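Local structure of 3-hydroxyacyl-CoA dehydrogenase (Burkholderia thailandensis, 4XGN) at residues R68-D71 against A72-A75; G105-P108 against L109-A113; F112-T115 against I116-L120; I121-F124 against N125-V129; I161-A164 against A165-A168. The protein probably catalyses the NAD-dependent interconversion of 3-hydroxyacyl-CoA and 3-oxoacyl-CoA thioesters, as a short-chain dehydrogenase built on a Rossmann fold. All blocks are in the same frame, centred on the assembly; numbering follows the deposited sequence. Where two conformers were deposited one is given.

Interaction 1: R68-D71 against A72-A75; sequences REED and AQAA
The carboxylate of Glu-69 and the amide of Gln-73 are nearly parallel, one over the other, their planes 13° apart; the amide slants across the carboxylate stem, with Gln-73 NE2 3.6 Å from Glu-69 CG. Water 1 joins their polar ends, giving a proton to Glu-69 OE1 at 3.0 Å and taking one from Gln-73 NE2 at 3.2 Å. The guanidinium of Arg-68 has Glu-70 OE1 4.1 Å above one face, displaced toward the rim, and the carboxylate of Asp-71 at its edge, where NE makes a weak, long salt bridge of 3.4 Å to Asp-71 OD1. These residues form the N-terminal turn of helix 69-82, one of the helices that flank the parallel sheet of the Rossmann fold. Arg-68 holds the N-cap position, and its carbonyl accepts from Ala-72 N; the same i to i+4 pattern continues to Ala-75. Three acidic residues in succession suit this end, since their charges should be favourable beside the helix dipole. Two of them also reach outward: Glu-69 OE2 meets Arg-128 of helix 109-135 in a salt bridge, while Asp-71 OD2 takes Arg-63 NH1 and the backbone N of Asp-65. Alanine is apt at Ala-72 and Ala-75, where a methyl lets the helix lie close against Asn-125 and Met-126. Gln-73 has CG beside its own backbone N (chi1 -68°) and an extended chain beyond, which carries the amide back over the first turn; its CG rests 3.3 Å from Glu-69 O.

Interaction 2: G105-P108 against L109-A113; sequences GPHP and LELFA
His-107, whose ring lies against Leu-111 and Phe-112, donates from ND1 to Pro-108 O at 2.8 Å. The acceptor sits in the ring plane, but the donor approaches from above the carbonyl plane, 38° out of it. With CG anti to the backbone N (chi1 -165°), the side chain runs forward and brings the imidazole up to the first turn of helix 109-135; the ND1 bond then fixes its rotation there. CE1 meets Phe-112 N edge-on at 3.5 Å, with Phe-112 CB 3.8 Å from the same carbon. Leu-111 CB also comes to 3.8 Å from His-107 CE1, approaching the ring obliquely. The His-107 and Phe-112 side chains cross at about a right angle.

Pro-108 stands at the N-cap, a place where proline is well tolerated because the lack of an amide hydrogen costs nothing ahead of the helix; its CB lies 4.4 Å from Leu-111 CB. From there the helix proceeds, with Ala-113 N bonded to Leu-109 O at 2.9 Å. Both rings also meet the second subunit: its Phe-124 stacks on Phe-112 and meets His-107 edge-to-face, while its Arg-128 bonds His-107 O. The arrangement belongs to the helical subunit interface characteristic of short-chain dehydrogenases.

Interaction 3: F112-T115 against I116-L120; sequences FAKT and ITVNL. With NAD (nicotinamide-adenine-dinucleotide), chain I.
Ala-113 O is gripped twice by Thr-117, by the backbone N at 2.8 Å and by the hydroxyl OG1 at 2.9 Å. With OG1 beside its own backbone N (chi1 -62°), the hydroxyl reaches back one turn and meets the carbonyl from above its plane, 43° out of it. Threonine can thus satisfy its hydroxyl within the helix. Thr-115 does likewise, turning OG1 to Leu-111 O. The usual i to i+4 bonds run on from Phe-112 O to Thr-115 O, but over 117-120 the helix opens into a wider pi-type turn.

Within this turn stands Asn-119, whose amide is buried and well supplied with partners: ND2 bonds Ile-94 O and Ser-169 OG. Its flank lies against Thr-115, with ND2 3.7 Å from Thr-115 CG2 and CB 3.2 Å from Thr-115 O. One position earlier, Val-118 points its branches to the cofactor. CG1, anti to the backbone N (chi1 176°), reaches N6A of NAD at 3.7 Å, an apolar contact at the amino-group corner of the adenine.

On the side facing the second subunit, CD1 of Ile-116, in the conformer described, makes a CH-pi contact over one face of Phe-112, 3.8 Å from the ring centroid and displaced toward the rim. Ile-116 of the second subunit packs on this residue. A pi-type turn at a helix asparagine that touches the tyrosine-bearing helix 164-184 recalls the Asn of the Asn-Ser-Tyr-Lys tetrad in many short-chain dehydrogenases, and Asn-119 probably corresponds to it.

Interaction 4: I121-F124 against N125-V129; sequences IGTF and NMIRV
Phe-124 and Arg-128 set their side chains at about a right angle, ring and guanidinium planes 29° apart, with Phe-124 CE2 3.7 Å from Arg-128 CD. They lie one turn apart on helix 109-135, the long helix that in short-chain dehydrogenases lines the Rossmann sheet and contributes to the subunit interface. Arg-128 adopts the crowded position, CG between the backbone N and the carbonyl carbon (chi1 73°), and its chain then runs extended as far as NE. That unusual start swings the guanidinium past the ring and onto Asn-125.

There a side-on grip forms: NE and NH2 of Arg-128 both bond Asn-125 OD1, each at 2.9 Å, and the oxygen lies in the guanidinium plane. NE comes in on a lone pair in the carbonyl plane. Asn-125 ND2, pointing the other way, bonds Val-66 O and, weakly, Arg-68 O, so the amide ties this helix to the loop leading into helix 69-82. The arginine has further partners in Glu-69 and in His-107 of the second subunit. Between them these groups hold the flat guanidinium firmly in a buried place.

On another flank, against strands 85-90 and 146-151 and helix 164-184, methyl groups suit the buried surroundings. Thr-123 and Ile-127 meet there, Thr-123 CG2 to Ile-127 CD1 at 3.8 Å, while Thr-123 turns its hydroxyl to Asn-119 O. Ile-127 CG1 passes 3.2 Å from Thr-123 O, the acceptor of the Ile-127 backbone N.

Interaction 5: I161-A164 against A165-A168; sequences IGQA and AYAA. With NAD (nicotinamide-adenine-dinucleotide), chain I; EDO (1,2-ethanediol), chain J.
Gln-163 and Tyr-166 lie alongside one another, both chains heading in one direction, at the start of helix 164-184, which carries the Tyr-x-x-x-Lys motif of short-chain dehydrogenases, here Tyr-166 and Lys-170. Amide and ring planes are 40° apart, and Gln-163 NE2 lies 3.7 Å from Tyr-166 CD2.

In this contact the cofactor is bonded by Tyr-166, whose CG stands anti to the backbone N (chi1 -172°) and carries the ring out to the NAD. Its OH bonds O2D, a ribose hydroxyl of NAD, at 2.6 Å, the oxygen lying at the ring edge and in its plane. The same OH bonds O1 of a 1,2-ethanediol at 2.7 Å; the diol probably came from the crystallisation liquor. Lys-170 NZ also bonds NAD, as expected for the motif.

Backbone bonds and waters shape the helix start. Gln-163 is at the N-cap, its O accepting from Ala-167 N at 2.7 Å, and Ala-164 O accepts from Ala-168 N. The first-turn amides Ala-165 N and Tyr-166 N give their protons to waters 2 and 3 respectively, each at 2.9 Å. Gly-162 supports the turn with a positive phi of 88°, a conformation most residues avoid, and its N bonds Asp-183 of the second subunit. Gln-163 OE1 is held by Gln-160 N.

Alanines suit the apolar sides, since bare methyls let other helices close in: Ala-165 and Ala-168 meet Phe-112, and Ala-164 meets Ile-180 of the second subunit. The methyl of Ala-167 instead approaches the carbonyl that its own N bonds, CB lying 3.1 Å from Gln-163 O.

The five contacts come in sequence order, with interactions 2 and 3 sharing Phe-112 and Ala-113. Interactions 2, 3 and 4 all lie on helix 109-135, which flanks the parallel Rossmann sheet. Its middle is joined to helix 69-82 where interactions 1 and 4 touch, their centres about 10 Å apart. Its first half packs on helix 164-184, putting interaction 5 about 11 Å, centre to centre, from both 2 and 3. Interaction 1 lies about 27 Å, centre to centre, from both 2 and 5. NAD is touched by 3 and 5, while 2 to 5 all meet the second subunit, so both helices contribute to the cofactor pocket and to the subunit interface.

Interaction 1: R68-D71 against A72-A75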
# COMPACT_ATOMS: atom_id res chain seq x y z
N ARG A 68 -10.44 -24.55 -15.70
CA ARG A 68 -10.05 -25.70 -16.54
C ARG A 68 -9.15 -25.25 -17.68
O ARG A 68 -9.53 -24.29 -18.43
CB ARG A 68 -11.28 -26.39 -17.13
CG ARG A 68 -12.07 -27.21 -16.12
CD ARG A 68 -13.21 -28.08 -16.72
NE ARG A 68 -13.14 -28.59 -18.14
CZ ARG A 68 -12.77 -29.82 -18.51
NH1 ARG A 68 -12.34 -30.70 -17.64
NH2 ARG A 68 -12.73 -30.17 -19.80
N GLU A 69 -8.02 -25.92 -17.86
CA GLU A 69 -7.16 -25.60 -18.98
C GLU A 69 -7.89 -25.70 -20.34
O GLU A 69 -7.73 -24.84 -21.20
CB GLU A 69 -5.98 -26.56 -19.04
CG GLU A 69 -5.11 -26.39 -20.27
CD GLU A 69 -3.77 -27.05 -20.05
OE1 GLU A 69 -3.73 -28.27 -20.23
OE2 GLU A 69 -2.81 -26.38 -19.65
N GLU A 70 -8.63 -26.79 -20.54
CA GLU A 70 -9.29 -26.97 -21.87
C GLU A 70 -10.29 -25.87 -22.18
O GLU A 70 -10.43 -25.49 -23.35
CB GLU A 70 -9.91 -28.36 -22.04
CG GLU A 70 -8.85 -29.47 -22.20
CD GLU A 70 -8.23 -29.90 -20.87
OE1 GLU A 70 -8.65 -29.36 -19.80
OE2 GLU A 70 -7.35 -30.85 -20.89
N ASP A 71 -10.97 -25.35 -21.14
CA ASP A 71 -11.94 -24.29 -21.32
C ASP A 71 -11.27 -22.98 -21.67
O ASP A 71 -11.76 -22.23 -22.53
CB ASP A 71 -12.82 -24.15 -20.11
CG ASP A 71 -13.77 -25.34 -19.92
OD1 ASP A 71 -13.63 -26.36 -20.65
OD2 ASP A 71 -14.67 -25.30 -19.06
N ALA A 72 -10.19 -22.67 -20.97
CA ALA A 72 -9.40 -21.48 -21.33
C ALA A 72 -8.97 -21.56 -22.77
O ALA A 72 -9.06 -20.57 -23.52
CB ALA A 72 -8.17 -21.30 -20.38
N GLN A 73 -8.46 -22.72 -23.17
CA GLN A 73 -7.98 -22.91 -24.55
C GLN A 73 -9.08 -22.71 -25.56
O GLN A 73 -8.87 -22.04 -26.57
CB GLN A 73 -7.30 -24.28 -24.72
CG GLN A 73 -5.99 -24.40 -23.94
CD GLN A 73 -5.44 -25.81 -23.88
OE1 GLN A 73 -6.17 -26.82 -23.94
NE2 GLN A 73 -4.14 -25.90 -23.70
N ALA A 74 -10.25 -23.26 -25.29
CA ALA A 74 -11.39 -23.09 -26.20
C ALA A 74 -11.82 -21.65 -26.32
O ALA A 74 -12.07 -21.18 -27.45
CB ALA A 74 -12.57 -23.97 -25.75
N ALA A 75 -11.80 -20.92 -25.19
CA ALA A 75 -12.29 -19.55 -25.18
C ALA A 75 -11.31 -18.69 -25.95
O ALA A 75 -11.72 -17.88 -26.78
CB ALA A 75 -12.49 -19.02 -23.76
O HOH W 1 -3.60 -29.01 -23.11

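Interaction 2: G105-P108 against L109-A113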
# COMPACT_ATOMS: atom_id res chain seq x y z
N GLY A 105 -17.48 -24.67 13.99
CA GLY A 105 -16.12 -25.14 13.77
C GLY A 105 -15.42 -24.22 12.80
O GLY A 105 -15.97 -23.19 12.43
N PRO A 106 -14.20 -24.59 12.39
CA PRO A 106 -13.46 -23.74 11.51
C PRO A 106 -14.11 -23.64 10.12
O PRO A 106 -14.85 -24.53 9.68
CB PRO A 106 -12.10 -24.44 11.39
CG PRO A 106 -12.35 -25.85 11.77
CD PRO A 106 -13.43 -25.78 12.80
N HIS A 107 -13.82 -22.53 9.46
CA HIS A 107 -14.10 -22.37 8.03
C HIS A 107 -13.82 -23.66 7.26
O HIS A 107 -12.75 -24.17 7.30
CB HIS A 107 -13.13 -21.29 7.53
CG HIS A 107 -13.43 -20.70 6.18
ND1 HIS A 107 -13.51 -21.43 5.03
CD2 HIS A 107 -13.56 -19.40 5.81
CE1 HIS A 107 -13.69 -20.62 3.99
NE2 HIS A 107 -13.72 -19.38 4.45
N PRO A 108 -14.79 -24.16 6.49
CA PRO A 108 -14.50 -25.36 5.72
C PRO A 108 -13.34 -25.12 4.75
O PRO A 108 -13.29 -24.05 4.08
CB PRO A 108 -15.80 -25.63 4.96
CG PRO A 108 -16.86 -24.98 5.85
CD PRO A 108 -16.20 -23.77 6.46
N LEU A 109 -12.45 -26.10 4.66
CA LEU A 109 -11.33 -25.96 3.77
C LEU A 109 -11.78 -25.83 2.30
O LEU A 109 -11.25 -25.02 1.57
CB LEU A 109 -10.35 -27.11 3.94
CG LEU A 109 -9.07 -27.02 3.11
CD1 LEU A 109 -8.31 -25.75 3.36
CD2 LEU A 109 -8.26 -28.28 3.40
N GLU A 110 -12.72 -26.67 1.90
CA GLU A 110 -13.19 -26.64 0.47
C GLU A 110 -13.72 -25.29 0.04
O GLU A 110 -13.51 -24.89 -1.13
CB GLU A 110 -14.27 -27.75 0.21
CG GLU A 110 -14.83 -27.74 -1.24
CD GLU A 110 -16.08 -26.84 -1.54
OE1 GLU A 110 -16.76 -26.29 -0.62
OE2 GLU A 110 -16.46 -26.72 -2.75
N LEU A 111 -14.42 -24.58 0.91
CA LEU A 111 -14.97 -23.27 0.56
C LEU A 111 -13.84 -22.27 0.25
O LEU A 111 -13.91 -21.52 -0.71
CB LEU A 111 -15.88 -22.74 1.67
CG LEU A 111 -16.65 -21.48 1.36
CD1 LEU A 111 -17.50 -21.68 0.10
CD2 LEU A 111 -17.54 -21.10 2.52
N PHE A 112 -12.79 -22.30 1.06
CA PHE A 112 -11.62 -21.48 0.81
C PHE A 112 -10.95 -21.89 -0.50
O PHE A 112 -10.70 -21.07 -1.39
CB PHE A 112 -10.62 -21.59 1.97
CG PHE A 112 -9.45 -20.62 1.87
CD1 PHE A 112 -8.30 -20.97 1.18
CD2 PHE A 112 -9.52 -19.40 2.49
CE1 PHE A 112 -7.22 -20.08 1.09
CE2 PHE A 112 -8.44 -18.51 2.43
CZ PHE A 112 -7.30 -18.85 1.72
N ALA A 113 -10.73 -23.20 -0.65
CA ALA A 113 -10.08 -23.68 -1.85
C ALA A 113 -10.87 -23.36 -3.12
O ALA A 113 -10.25 -22.89 -4.10
CB ALA A 113 -9.81 -25.17 -1.76

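Interaction 3: F112-T115 against I116-L120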
# COMPACT_ATOMS: atom_id res chain seq x y z
N PHE A 112 -12.79 -22.30 1.06
CA PHE A 112 -11.62 -21.48 0.81
C PHE A 112 -10.95 -21.89 -0.50
O PHE A 112 -10.70 -21.07 -1.39
CB PHE A 112 -10.62 -21.59 1.97
CG PHE A 112 -9.45 -20.62 1.87
CD1 PHE A 112 -8.30 -20.97 1.18
CD2 PHE A 112 -9.52 -19.40 2.49
CE1 PHE A 112 -7.22 -20.08 1.09
CE2 PHE A 112 -8.44 -18.51 2.43
CZ PHE A 112 -7.30 -18.85 1.72
N ALA A 113 -10.73 -23.20 -0.65
CA ALA A 113 -10.08 -23.68 -1.85
C ALA A 113 -10.87 -23.36 -3.12
O ALA A 113 -10.25 -22.89 -4.10
CB ALA A 113 -9.81 -25.17 -1.76
N LYS A 114 -12.20 -23.50 -3.10
CA LYS A 114 -13.02 -23.21 -4.29
C LYS A 114 -12.94 -21.74 -4.66
O LYS A 114 -12.82 -21.38 -5.85
CB LYS A 114 -14.48 -23.60 -4.08
CG LYS A 114 -15.37 -23.18 -5.24
CD LYS A 114 -16.65 -23.98 -5.32
CE LYS A 114 -17.35 -23.61 -6.63
NZ LYS A 114 -16.74 -24.34 -7.78
N THR A 115 -13.00 -20.87 -3.65
CA THR A 115 -12.93 -19.41 -3.92
C THR A 115 -11.61 -19.05 -4.58
O THR A 115 -11.55 -18.28 -5.56
CB THR A 115 -13.09 -18.65 -2.60
OG1 THR A 115 -14.34 -19.01 -2.03
CG2 THR A 115 -13.04 -17.12 -2.83
N ILE A 116 -10.54 -19.57 -4.01
CA ILE A 116 -9.20 -19.37 -4.55
C ILE A 116 -9.09 -19.94 -5.97
O ILE A 116 -8.48 -19.32 -6.85
CB ILE A 116 -8.12 -19.94 -3.60
CG1 ILE A 116 -7.67 -18.86 -2.63
CG2 ILE A 116 -6.88 -20.42 -4.35
CD1 ILE A 116 -8.74 -18.30 -1.69
N THR A 117 -9.68 -21.11 -6.18
CA THR A 117 -9.61 -21.76 -7.49
C THR A 117 -10.31 -20.99 -8.60
O THR A 117 -9.74 -20.77 -9.68
CB THR A 117 -10.04 -23.24 -7.42
OG1 THR A 117 -9.13 -23.91 -6.55
CG2 THR A 117 -10.03 -23.86 -8.80
N VAL A 118 -11.51 -20.51 -8.33
CA VAL A 118 -12.20 -19.73 -9.32
C VAL A 118 -11.57 -18.37 -9.52
O VAL A 118 -11.31 -17.97 -10.65
CB VAL A 118 -13.68 -19.57 -8.99
CG1 VAL A 118 -14.38 -18.66 -9.97
CG2 VAL A 118 -14.34 -20.94 -8.98
N ASN A 119 -11.34 -17.65 -8.42
CA ASN A 119 -11.00 -16.25 -8.51
C ASN A 119 -9.56 -16.00 -8.86
O ASN A 119 -9.28 -15.03 -9.55
CB ASN A 119 -11.31 -15.57 -7.17
CG ASN A 119 -12.80 -15.47 -6.87
OD1 ASN A 119 -13.66 -15.89 -7.66
ND2 ASN A 119 -13.11 -14.86 -5.74
N LEU A 120 -8.66 -16.83 -8.35
CA LEU A 120 -7.25 -16.58 -8.48
C LEU A 120 -6.63 -17.51 -9.51
O LEU A 120 -6.07 -17.05 -10.50
CB LEU A 120 -6.57 -16.65 -7.10
CG LEU A 120 -5.05 -16.46 -7.07
CD1 LEU A 120 -4.58 -15.20 -7.80
CD2 LEU A 120 -4.55 -16.48 -5.64
PA NAD I . -21.92 -11.82 -11.23
O1A NAD I . -22.24 -12.95 -10.31
O2A NAD I . -23.06 -11.00 -11.75
O5B NAD I . -21.05 -12.33 -12.47
C5B NAD I . -20.02 -13.29 -12.31
C4B NAD I . -20.00 -14.21 -13.54
O4B NAD I . -19.01 -15.06 -13.25
C3B NAD I . -21.30 -15.06 -13.64
O3B NAD I . -21.99 -14.91 -14.83
C2B NAD I . -20.70 -16.46 -13.36
O2B NAD I . -21.56 -17.51 -13.93
C1B NAD I . -19.44 -16.42 -13.79
N9A NAD I . -18.61 -17.40 -13.17
C8A NAD I . -18.56 -17.80 -11.86
N7A NAD I . -17.65 -18.83 -11.73
C5A NAD I . -17.16 -19.00 -12.95
C6A NAD I . -16.21 -19.88 -13.41
N6A NAD I . -15.52 -20.91 -12.70
N1A NAD I . -15.88 -19.85 -14.71
C2A NAD I . -16.47 -18.97 -15.58
N3A NAD I . -17.40 -18.08 -15.12
C4A NAD I . -17.73 -18.14 -13.81
O3 NAD I . -20.99 -10.92 -10.28
PN NAD I . -20.18 -9.58 -10.74
O1N NAD I . -20.55 -8.54 -9.73
O2N NAD I . -20.39 -9.16 -12.18
O5D NAD I . -18.64 -10.02 -10.51
C5D NAD I . -17.62 -9.75 -11.47
C4D NAD I . -16.27 -9.66 -10.86
O4D NAD I . -16.29 -8.53 -10.09
C3D NAD I . -15.97 -10.83 -9.90
O3D NAD I . -14.66 -11.20 -9.95
C2D NAD I . -16.34 -10.17 -8.54
O2D NAD I . -15.71 -10.91 -7.39
C1D NAD I . -15.86 -8.94 -8.65
N1N NAD I . -16.39 -7.90 -7.79
C2N NAD I . -17.73 -7.60 -7.68
C3N NAD I . -18.19 -6.60 -6.84
C7N NAD I . -19.65 -6.28 -6.66
O7N NAD I . -19.98 -5.56 -5.74
N7N NAD I . -20.61 -6.78 -7.57
C4N NAD I . -17.24 -5.85 -6.10
C5N NAD I . -15.91 -6.12 -6.24
C6N NAD I . -15.48 -7.13 -7.08

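Interaction 4: I121-F124 against N125-V129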
# COMPACT_ATOMS: atom_id res chain seq x y z
N ILE A 121 -6.72 -18.82 -9.27
CA ILE A 121 -6.16 -19.79 -10.21
C ILE A 121 -6.84 -19.59 -11.58
O ILE A 121 -6.16 -19.60 -12.61
CB ILE A 121 -6.27 -21.23 -9.69
CG1 ILE A 121 -5.43 -21.36 -8.40
CG2 ILE A 121 -5.82 -22.22 -10.77
CD1 ILE A 121 -5.54 -22.70 -7.74
N GLY A 122 -8.17 -19.43 -11.55
CA GLY A 122 -8.97 -19.22 -12.76
C GLY A 122 -8.54 -17.99 -13.53
O GLY A 122 -8.42 -18.05 -14.76
N THR A 123 -8.32 -16.89 -12.82
CA THR A 123 -7.85 -15.67 -13.50
C THR A 123 -6.45 -15.89 -14.12
O THR A 123 -6.23 -15.52 -15.27
CB THR A 123 -7.90 -14.46 -12.56
OG1 THR A 123 -9.27 -14.02 -12.48
CG2 THR A 123 -7.03 -13.28 -13.08
N PHE A 124 -5.54 -16.52 -13.39
CA PHE A 124 -4.24 -16.81 -13.95
C PHE A 124 -4.30 -17.75 -15.17
O PHE A 124 -3.58 -17.53 -16.14
CB PHE A 124 -3.26 -17.41 -12.93
CG PHE A 124 -1.88 -17.58 -13.50
CD1 PHE A 124 -1.07 -16.46 -13.69
CD2 PHE A 124 -1.42 -18.82 -13.95
CE1 PHE A 124 0.17 -16.58 -14.25
CE2 PHE A 124 -0.17 -18.95 -14.50
CZ PHE A 124 0.66 -17.82 -14.64
N ASN A 125 -5.18 -18.74 -15.12
CA ASN A 125 -5.31 -19.70 -16.20
C ASN A 125 -5.70 -18.97 -17.49
O ASN A 125 -5.14 -19.23 -18.57
CB ASN A 125 -6.36 -20.75 -15.83
CG ASN A 125 -6.47 -21.87 -16.84
OD1 ASN A 125 -5.49 -22.29 -17.45
ND2 ASN A 125 -7.69 -22.34 -17.03
N MET A 126 -6.63 -18.03 -17.37
CA MET A 126 -7.08 -17.30 -18.53
C MET A 126 -5.95 -16.39 -18.99
O MET A 126 -5.71 -16.30 -20.18
CB MET A 126 -8.31 -16.49 -18.21
CG MET A 126 -9.52 -17.33 -17.89
SD MET A 126 -10.08 -18.53 -19.12
CE MET A 126 -10.31 -17.56 -20.58
N ILE A 127 -5.25 -15.74 -18.07
CA ILE A 127 -4.14 -14.85 -18.47
C ILE A 127 -3.06 -15.58 -19.25
O ILE A 127 -2.63 -15.11 -20.29
CB ILE A 127 -3.53 -14.14 -17.23
CG1 ILE A 127 -4.53 -13.11 -16.63
CG2 ILE A 127 -2.16 -13.53 -17.53
CD1 ILE A 127 -4.09 -12.52 -15.31
N ARG A 128 -2.64 -16.74 -18.78
CA ARG A 128 -1.49 -17.38 -19.38
C ARG A 128 -1.83 -17.83 -20.81
O ARG A 128 -0.98 -17.72 -21.70
CB ARG A 128 -1.02 -18.54 -18.49
CG ARG A 128 -1.92 -19.76 -18.51
CD ARG A 128 -1.68 -20.77 -17.39
NE ARG A 128 -2.63 -21.84 -17.68
CZ ARG A 128 -2.39 -22.86 -18.50
NH1 ARG A 128 -1.18 -23.15 -18.95
NH2 ARG A 128 -3.41 -23.64 -18.86
N VAL A 129 -3.06 -18.29 -21.03
CA VAL A 129 -3.46 -18.78 -22.32
C VAL A 129 -3.72 -17.62 -23.29
O VAL A 129 -3.25 -17.63 -24.47
CB VAL A 129 -4.68 -19.74 -22.20
CG1 VAL A 129 -5.09 -20.24 -23.58
CG2 VAL A 129 -4.34 -20.96 -21.33

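Interaction 5: I161-A164 against A165-A168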
# COMPACT_ATOMS: atom_id res chain seq x y z
N ILE A 161 -15.07 -9.18 8.07
CA ILE A 161 -15.38 -10.43 8.77
C ILE A 161 -16.14 -11.31 7.78
O ILE A 161 -17.06 -10.85 7.10
CB ILE A 161 -16.23 -10.16 10.01
CG1 ILE A 161 -15.38 -9.45 11.08
CG2 ILE A 161 -16.79 -11.44 10.57
CD1 ILE A 161 -16.18 -8.90 12.24
N GLY A 162 -15.73 -12.57 7.72
CA GLY A 162 -16.34 -13.50 6.76
C GLY A 162 -15.75 -13.56 5.37
O GLY A 162 -16.09 -14.47 4.62
N GLN A 163 -14.82 -12.65 5.04
CA GLN A 163 -14.23 -12.55 3.71
C GLN A 163 -12.79 -13.05 3.59
O GLN A 163 -12.10 -12.70 2.63
CB GLN A 163 -14.23 -11.11 3.22
CG GLN A 163 -15.54 -10.47 3.01
CD GLN A 163 -15.37 -9.20 2.19
OE1 GLN A 163 -14.56 -8.36 2.54
NE2 GLN A 163 -16.10 -9.06 1.06
N ALA A 164 -12.32 -13.87 4.52
CA ALA A 164 -10.95 -14.35 4.41
C ALA A 164 -10.63 -15.01 3.06
O ALA A 164 -9.63 -14.66 2.41
CB ALA A 164 -10.61 -15.26 5.54
N ALA A 165 -11.51 -15.89 2.60
CA ALA A 165 -11.28 -16.55 1.31
C ALA A 165 -11.32 -15.58 0.13
O ALA A 165 -10.42 -15.58 -0.70
CB ALA A 165 -12.28 -17.66 1.07
N TYR A 166 -12.36 -14.76 0.08
CA TYR A 166 -12.52 -13.78 -1.00
C TYR A 166 -11.36 -12.78 -1.00
O TYR A 166 -10.74 -12.55 -2.01
CB TYR A 166 -13.84 -13.07 -0.82
CG TYR A 166 -14.22 -12.16 -1.96
CD1 TYR A 166 -14.52 -12.67 -3.20
CD2 TYR A 166 -14.37 -10.82 -1.76
CE1 TYR A 166 -14.92 -11.85 -4.23
CE2 TYR A 166 -14.75 -9.97 -2.79
CZ TYR A 166 -15.06 -10.51 -4.02
OH TYR A 166 -15.49 -9.71 -5.08
N ALA A 167 -11.03 -12.27 0.18
CA ALA A 167 -9.93 -11.33 0.29
C ALA A 167 -8.60 -11.96 -0.12
O ALA A 167 -7.83 -11.36 -0.87
CB ALA A 167 -9.82 -10.82 1.71
N ALA A 168 -8.34 -13.18 0.32
CA ALA A 168 -7.13 -13.88 -0.14
C ALA A 168 -7.05 -13.98 -1.64
O ALA A 168 -6.04 -13.70 -2.23
CB ALA A 168 -7.03 -15.26 0.47
PA NAD I . -21.92 -11.82 -11.23
O1A NAD I . -22.24 -12.95 -10.31
O2A NAD I . -23.06 -11.00 -11.75
O5B NAD I . -21.05 -12.33 -12.47
C5B NAD I . -20.02 -13.29 -12.31
C4B NAD I . -20.00 -14.21 -13.54
O4B NAD I . -19.01 -15.06 -13.25
C3B NAD I . -21.30 -15.06 -13.64
O3B NAD I . -21.99 -14.91 -14.83
C2B NAD I . -20.70 -16.46 -13.36
O2B NAD I . -21.56 -17.51 -13.93
C1B NAD I . -19.44 -16.42 -13.79
N9A NAD I . -18.61 -17.40 -13.17
C8A NAD I . -18.56 -17.80 -11.86
N7A NAD I . -17.65 -18.83 -11.73
C5A NAD I . -17.16 -19.00 -12.95
C6A NAD I . -16.21 -19.88 -13.41
N6A NAD I . -15.52 -20.91 -12.70
N1A NAD I . -15.88 -19.85 -14.71
C2A NAD I . -16.47 -18.97 -15.58
N3A NAD I . -17.40 -18.08 -15.12
C4A NAD I . -17.73 -18.14 -13.81
O3 NAD I . -20.99 -10.92 -10.28
PN NAD I . -20.18 -9.58 -10.74
O1N NAD I . -20.55 -8.54 -9.73
O2N NAD I . -20.39 -9.16 -12.18
O5D NAD I . -18.64 -10.02 -10.51
C5D NAD I . -17.62 -9.75 -11.47
C4D NAD I . -16.27 -9.66 -10.86
O4D NAD I . -16.29 -8.53 -10.09
C3D NAD I . -15.97 -10.83 -9.90
O3D NAD I . -14.66 -11.20 -9.95
C2D NAD I . -16.34 -10.17 -8.54
O2D NAD I . -15.71 -10.91 -7.39
C1D NAD I . -15.86 -8.94 -8.65
N1N NAD I . -16.39 -7.90 -7.79
C2N NAD I . -17.73 -7.60 -7.68
C3N NAD I . -18.19 -6.60 -6.84
C7N NAD I . -19.65 -6.28 -6.66
O7N NAD I . -19.98 -5.56 -5.74
N7N NAD I . -20.61 -6.78 -7.57
C4N NAD I . -17.24 -5.85 -6.10
C5N NAD I . -15.91 -6.12 -6.24
C6N NAD I . -15.48 -7.13 -7.08
C1 EDO J . -18.24 -8.62 -3.02
O1 EDO J . -17.15 -8.04 -3.76
C2 EDO J . -19.59 -8.01 -3.46
O2 EDO J . -19.66 -6.60 -3.17
O HOH W 2 -14.05 -16.75 3.79
O HOH W 3 -14.80 -15.19 1.60